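Local coordinates for EpsJ (Vibrio vulnificus, PDB 2RET), which probably serves as a minor pseudopilin of the type II secretion system, pairing with the pseudopilin EpsI in the pseudopilus, at residues Asn19-Ala24 with Leu153-Tyr158; Val26-Asp31 with Thr116-Asp121. All coordinates share one frame; numbering follows the deposited sequence.

Contact 1: Asn19-Ala24 with Leu153-Tyr158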
loop_
_atom_site.group_PDB
_atom_site.type_symbol
_atom_site.label_atom_id
_atom_site.label_comp_id
_atom_site.label_asym_id
_atom_site.label_seq_id
_atom_site.Cartn_x
_atom_site.Cartn_y
_atom_site.Cartn_z
ATOM N N ASN B 19 -27.457 -22.576 -9.847
ATOM C CA ASN B 19 -26.442 -21.939 -10.686
ATOM C C ASN B 19 -26.665 -20.423 -10.837
ATOM O O ASN B 19 -25.731 -19.632 -10.778
ATOM C CB ASN B 19 -26.434 -22.565 -12.081
ATOM C CG ASN B 19 -25.750 -23.959 -12.135
ATOM O OD1 ASN B 19 -25.056 -24.391 -11.205
ATOM N ND2 ASN B 19 -25.960 -24.654 -13.240
ATOM N N GLU B 20 -27.916 -20.027 -11.026
ATOM C CA GLU B 20 -28.301 -18.634 -11.059
ATOM C C GLU B 20 -27.937 -17.915 -9.774
ATOM O O GLU B 20 -27.391 -16.801 -9.806
ATOM C CB GLU B 20 -29.796 -18.513 -11.323
ATOM C CG GLU B 20 -30.290 -17.080 -11.574
ATOM C CD GLU B 20 -31.800 -16.976 -11.504
ATOM O OE1 GLU B 20 -32.415 -17.941 -11.034
ATOM O OE2 GLU B 20 -32.374 -15.945 -11.909
ATOM N N LEU B 21 -28.253 -18.556 -8.654
ATOM C CA LEU B 21 -27.979 -18.016 -7.332
ATOM C C LEU B 21 -26.504 -17.900 -7.039
ATOM O O LEU B 21 -26.057 -16.928 -6.507
ATOM C CB LEU B 21 -28.619 -18.913 -6.281
ATOM C CG LEU B 21 -28.540 -18.479 -4.822
ATOM C CD1 LEU B 21 -28.841 -16.954 -4.662
ATOM C CD2 LEU B 21 -29.489 -19.352 -3.961
ATOM N N GLN B 22 -25.744 -18.921 -7.378
ATOM C CA GLN B 22 -24.277 -18.859 -7.277
ATOM C C GLN B 22 -23.730 -17.644 -8.034
ATOM O O GLN B 22 -22.901 -16.927 -7.521
ATOM C CB GLN B 22 -23.678 -20.155 -7.844
ATOM C CG GLN B 22 -22.498 -20.761 -7.113
ATOM C CD GLN B 22 -22.149 -22.180 -7.655
ATOM O OE1 GLN B 22 -23.040 -23.028 -7.879
ATOM N NE2 GLN B 22 -20.846 -22.438 -7.856
ATOM N N ARG B 23 -24.198 -17.435 -9.266
ATOM C CA ARG B 23 -23.820 -16.270 -10.054
ATOM C C ARG B 23 -24.137 -14.946 -9.395
ATOM O O ARG B 23 -23.306 -14.050 -9.391
ATOM C CB ARG B 23 -24.437 -16.305 -11.456
ATOM C CG ARG B 23 -23.656 -17.139 -12.412
ATOM C CD ARG B 23 -24.038 -16.861 -13.838
ATOM N NE ARG B 23 -25.450 -17.075 -14.033
ATOM C CZ ARG B 23 -26.010 -18.254 -14.293
ATOM N NH1 ARG B 23 -25.285 -19.373 -14.411
ATOM N NH2 ARG B 23 -27.318 -18.313 -14.428
ATOM N N ALA B 24 -25.352 -14.826 -8.877
ATOM C CA ALA B 24 -25.788 -13.649 -8.122
ATOM C C ALA B 24 -24.877 -13.365 -6.932
ATOM O O ALA B 24 -24.504 -12.237 -6.711
ATOM C CB ALA B 24 -27.247 -13.805 -7.668
ATOM N N LEU B 153 -31.913 -11.169 1.104
ATOM C CA LEU B 153 -32.856 -11.414 0.006
ATOM C C LEU B 153 -33.913 -12.399 0.466
ATOM O O LEU B 153 -33.615 -13.344 1.165
ATOM C CB LEU B 153 -32.120 -12.010 -1.202
ATOM C CG LEU B 153 -30.906 -11.211 -1.706
ATOM C CD1 LEU B 153 -30.197 -11.958 -2.810
ATOM C CD2 LEU B 153 -31.391 -9.871 -2.190
ATOM N N THR B 154 -35.153 -12.153 0.072
ATOM C CA THR B 154 -36.262 -13.057 0.278
ATOM C C THR B 154 -36.578 -13.627 -1.113
ATOM O O THR B 154 -37.064 -12.919 -2.018
ATOM C CB THR B 154 -37.472 -12.321 0.879
ATOM O OG1 THR B 154 -37.064 -11.668 2.091
ATOM C CG2 THR B 154 -38.723 -13.310 1.149
ATOM N N LEU B 155 -36.230 -14.907 -1.266
ATOM C CA LEU B 155 -36.517 -15.672 -2.445
ATOM C C LEU B 155 -37.866 -16.399 -2.297
ATOM O O LEU B 155 -38.225 -16.873 -1.225
ATOM C CB LEU B 155 -35.405 -16.680 -2.730
ATOM C CG LEU B 155 -33.932 -16.258 -2.781
ATOM C CD1 LEU B 155 -33.094 -17.293 -3.570
ATOM C CD2 LEU B 155 -33.743 -14.851 -3.310
ATOM N N LYS B 156 -38.595 -16.472 -3.398
ATOM C CA LYS B 156 -39.875 -17.144 -3.475
ATOM C C LYS B 156 -39.798 -18.612 -3.068
ATOM O O LYS B 156 -40.671 -19.134 -2.387
ATOM C CB LYS B 156 -40.407 -17.055 -4.911
ATOM C CG LYS B 156 -41.040 -15.700 -5.267
ATOM C CD LYS B 156 -42.402 -15.897 -6.031
ATOM C CE LYS B 156 -43.480 -14.838 -5.665
ATOM N NZ LYS B 156 -44.903 -15.251 -6.125
ATOM N N ASP B 157 -38.729 -19.248 -3.509
ATOM C CA ASP B 157 -38.493 -20.660 -3.277
ATOM C C ASP B 157 -37.698 -20.905 -1.977
ATOM O O ASP B 157 -38.125 -21.642 -1.108
ATOM C CB ASP B 157 -37.824 -21.314 -4.496
ATOM C CG ASP B 157 -36.688 -20.478 -5.109
ATOM O OD1 ASP B 157 -36.331 -19.386 -4.617
ATOM O OD2 ASP B 157 -36.143 -20.916 -6.145
ATOM N N TYR B 158 -36.563 -20.270 -1.825
ATOM C CA TYR B 158 -35.678 -20.569 -0.682
ATOM C C TYR B 158 -35.975 -19.778 0.610
ATOM O O TYR B 158 -35.495 -20.154 1.683
ATOM C CB TYR B 158 -34.223 -20.390 -1.130
ATOM C CG TYR B 158 -33.795 -21.491 -2.076
ATOM C CD1 TYR B 158 -33.660 -22.789 -1.622
ATOM C CD2 TYR B 158 -33.526 -21.241 -3.413
ATOM C CE1 TYR B 158 -33.274 -23.808 -2.461
ATOM C CE2 TYR B 158 -33.128 -22.273 -4.282
ATOM C CZ TYR B 158 -33.001 -23.549 -3.790
ATOM O OH TYR B 158 -32.610 -24.611 -4.614
#

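Contact 2: Val26-Asp31 with Thr116-Asp121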
loop_
_atom_site.group_PDB
_atom_site.type_symbol
_atom_site.label_atom_id
_atom_site.label_comp_id
_atom_site.label_asym_id
_atom_site.label_seq_id
_atom_site.Cartn_x
_atom_site.Cartn_y
_atom_site.Cartn_z
ATOM N N VAL B 26 -21.751 -14.315 -6.372
ATOM C CA VAL B 26 -20.423 -13.909 -6.821
ATOM C C VAL B 26 -20.400 -12.427 -7.141
ATOM O O VAL B 26 -19.522 -11.716 -6.701
ATOM C CB VAL B 26 -19.912 -14.775 -8.037
ATOM C CG1 VAL B 26 -18.670 -14.150 -8.734
ATOM C CG2 VAL B 26 -19.614 -16.169 -7.576
HETATM N N MSE B 27 -21.375 -11.972 -7.911
HETATM C CA MSE B 27 -21.543 -10.549 -8.244
HETATM C C MSE B 27 -21.691 -9.637 -7.026
HETATM O O MSE B 27 -21.060 -8.591 -6.935
HETATM C CB MSE B 27 -22.736 -10.387 -9.171
HETATM C CG MSE B 27 -22.901 -8.965 -9.696
HETATM SE SE MSE B 27 -21.545 -8.470 -11.042
HETATM C CE MSE B 27 -22.662 -9.105 -12.570
HETATM N N MSE B 28 -22.520 -10.044 -6.094
HETATM C CA MSE B 28 -22.727 -9.304 -4.842
HETATM C C MSE B 28 -21.523 -9.293 -3.940
HETATM O O MSE B 28 -21.274 -8.305 -3.260
HETATM C CB MSE B 28 -23.878 -9.898 -4.063
HETATM C CG MSE B 28 -25.168 -9.854 -4.824
HETATM SE SE MSE B 28 -26.629 -10.673 -3.816
HETATM C CE MSE B 28 -26.428 -9.787 -2.082
ATOM N N ASP B 29 -20.775 -10.388 -3.938
ATOM C CA ASP B 29 -19.509 -10.461 -3.210
ATOM C C ASP B 29 -18.560 -9.452 -3.803
ATOM O O ASP B 29 -17.866 -8.734 -3.069
ATOM C CB ASP B 29 -18.865 -11.860 -3.291
ATOM C CG ASP B 29 -19.070 -12.705 -2.030
ATOM O OD1 ASP B 29 -19.298 -12.166 -0.955
ATOM O OD2 ASP B 29 -18.909 -13.944 -2.082
ATOM N N SER B 30 -18.525 -9.392 -5.128
ATOM C CA SER B 30 -17.596 -8.491 -5.805
ATOM C C SER B 30 -17.889 -7.037 -5.432
ATOM O O SER B 30 -16.955 -6.258 -5.266
ATOM C CB SER B 30 -17.606 -8.685 -7.333
ATOM O OG SER B 30 -18.780 -8.130 -7.972
ATOM N N ASP B 31 -19.172 -6.695 -5.301
ATOM C CA ASP B 31 -19.608 -5.313 -5.078
ATOM C C ASP B 31 -19.533 -4.907 -3.604
ATOM O O ASP B 31 -18.911 -3.922 -3.255
ATOM C CB ASP B 31 -21.044 -5.087 -5.573
ATOM C CG ASP B 31 -21.166 -5.038 -7.080
ATOM O OD1 ASP B 31 -20.199 -4.681 -7.793
ATOM O OD2 ASP B 31 -22.284 -5.337 -7.574
ATOM N N THR B 116 -28.128 -5.309 -15.034
ATOM C CA THR B 116 -28.006 -6.736 -15.088
ATOM C C THR B 116 -29.136 -7.399 -14.303
ATOM O O THR B 116 -29.183 -7.268 -13.071
ATOM C CB THR B 116 -26.674 -7.166 -14.503
ATOM O OG1 THR B 116 -25.642 -6.536 -15.254
ATOM C CG2 THR B 116 -26.489 -8.704 -14.577
ATOM N N PRO B 117 -30.023 -8.145 -15.007
ATOM C CA PRO B 117 -30.938 -9.080 -14.312
ATOM C C PRO B 117 -30.170 -10.185 -13.612
ATOM O O PRO B 117 -29.715 -11.124 -14.258
ATOM C CB PRO B 117 -31.805 -9.674 -15.427
ATOM C CG PRO B 117 -31.321 -9.099 -16.702
ATOM C CD PRO B 117 -30.174 -8.179 -16.475
ATOM N N LEU B 118 -30.048 -10.092 -12.295
ATOM C CA LEU B 118 -29.191 -10.994 -11.554
ATOM C C LEU B 118 -29.916 -12.245 -11.001
ATOM O O LEU B 118 -29.352 -13.365 -10.957
ATOM C CB LEU B 118 -28.556 -10.196 -10.417
ATOM C CG LEU B 118 -27.238 -10.695 -9.862
ATOM C CD1 LEU B 118 -26.173 -10.986 -10.988
ATOM C CD2 LEU B 118 -26.731 -9.655 -8.906
ATOM N N LEU B 119 -31.151 -12.058 -10.558
ATOM C CA LEU B 119 -31.852 -13.128 -9.863
ATOM C C LEU B 119 -33.368 -12.934 -9.894
ATOM O O LEU B 119 -33.897 -11.970 -9.374
ATOM C CB LEU B 119 -31.321 -13.202 -8.416
ATOM C CG LEU B 119 -31.537 -14.406 -7.525
ATOM C CD1 LEU B 119 -30.843 -15.623 -8.062
ATOM C CD2 LEU B 119 -31.006 -14.018 -6.129
ATOM N N SER B 120 -34.044 -13.901 -10.501
ATOM C CA SER B 120 -35.483 -13.912 -10.617
ATOM C C SER B 120 -36.109 -14.428 -9.327
ATOM O O SER B 120 -35.442 -14.968 -8.467
ATOM C CB SER B 120 -35.899 -14.795 -11.791
ATOM O OG SER B 120 -35.420 -16.103 -11.538
ATOM N N ASP B 121 -37.390 -14.195 -9.181
ATOM C CA ASP B 121 -38.131 -14.608 -7.990
ATOM C C ASP B 121 -37.494 -14.166 -6.667
ATOM O O ASP B 121 -37.295 -14.976 -5.744
ATOM C CB ASP B 121 -38.374 -16.118 -8.013
ATOM C CG ASP B 121 -39.431 -16.532 -9.038
ATOM O OD1 ASP B 121 -40.160 -15.674 -9.603
ATOM O OD2 ASP B 121 -39.535 -17.746 -9.264
#

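Contact 1: Asn19-Ala24 with Leu153-Tyr158
In the pilin-like fold of EpsJ, helix 10-32 packs against the four-stranded antiparallel sheet where strand 148-155 runs out into its turn, and Leu-21 is the helix residue that meets both Leu-155 and Tyr-158. One methyl does the touching. CG of Leu-21 stands anti to the backbone N (chi1 -176°), which carries CD2 out from the helix to 4.2 Å from CD1 of Leu-155, the two side chains passing at a slant. CD2 of Leu-21 also lies 4.5 Å from ring atom CD2 of Tyr-158, approaching the ring obliquely. With 107 Å² buried, the packing is light and wholly apolar. Around the turn, the backbone N of Tyr-158 bonds back to OD1 of Asp-157 at 2.9 Å, a bent bond (136°) arriving from above the carboxylate plane; OD2 of Asp-157 pairs with Arg-17 of the helix. Tyr-158 also reaches the partner protein: its OH bonds to Glu-12 of the EpsI chain, and its ring meets Phe-16 of that chain edge-to-face, while Leu-21 packs on the same Phe-16. A helix seated on an antiparallel sheet is characteristic of pilins and pseudopilins, and here Leu-21 and Tyr-158 also take part in the EpsI-EpsJ interface.

Contact 2: Val26-Asp31 with Thr116-Asp121
Met-27 and Leu-118 meet with their first torsions alike: in both, CG lies anti to the backbone N (chi1 -174° and -155°), which sends the two side chains toward each other between helix 10-32 and strand 114-119. Met-27 and Met-28 are both selenomethionine. The two methyls of Leu-118 straddle the base of the Met-27 chain: CD1 of Leu-118 lies 3.9 Å from Met-27 CB, and CD2 of Leu-118 lies 4.0 Å from Met-27 CG. Beyond CG the Met-27 chain bends at chi2 and again at chi3, turning its end along the strand until CE of Met-27 is 4.3 Å from CG2 of Thr-116. Met-28, one residue on, touches Leu-118 from another side, with CG of Met-28 4.4 Å from CD2 of Leu-118, before its chain continues over Val-151 and Leu-153 of the other sheet. Tyr-90 of strand 79-93 packs against Met-27, Met-28 and Leu-118 alike.

On the helix, OG of Ser-30 donates to the carbonyl O of Met-27, from a position tilted out of the carbonyl plane; the modelled 2.5 Å between Ser-30 OG and Met-27 O is unusually short, and its exact length is doubtful. The same oxygen also accepts from Asp-31 N. The strand is irregular where it meets the helix: a classic beta bulge sets Leu-118 and Leu-119 together opposite Leu-97 of the neighbouring strand, with Leu-118 pointing at the helix and Leu-119 packing on Leu-153 and Leu-155. The axes of segments 26-31 and 116-119 approach to 10.5 Å, their N-to-C directions 112° apart. An N-terminal helix packed on antiparallel sheet is characteristic of the pilin-like fold, here at the six-stranded sheet's outer strand.

Overall arrangement
Contacts 1 and 2 lie about 9 Å apart, centre to centre, on the same side of the chain's centre, and both use helix 10-32. Contact 1 joins the helix to the four-stranded sheet, contact 2 joins a later part of it to strand 114-119 of the six-stranded sheet, so one helix is packed on both. Along the chain contact 2 is nested within the loop that contact 1 closes. The two are also linked directly: Glu-20 OE2 probably bonds to Ser-120 N, Lys-156 N probably to Asp-121 O, and Ala-24 packs on Leu-118. Contact 1 borders EpsI, and both contacts touch a second EpsJ subunit: the helix that joins the two sheets also lies at the subunit interfaces.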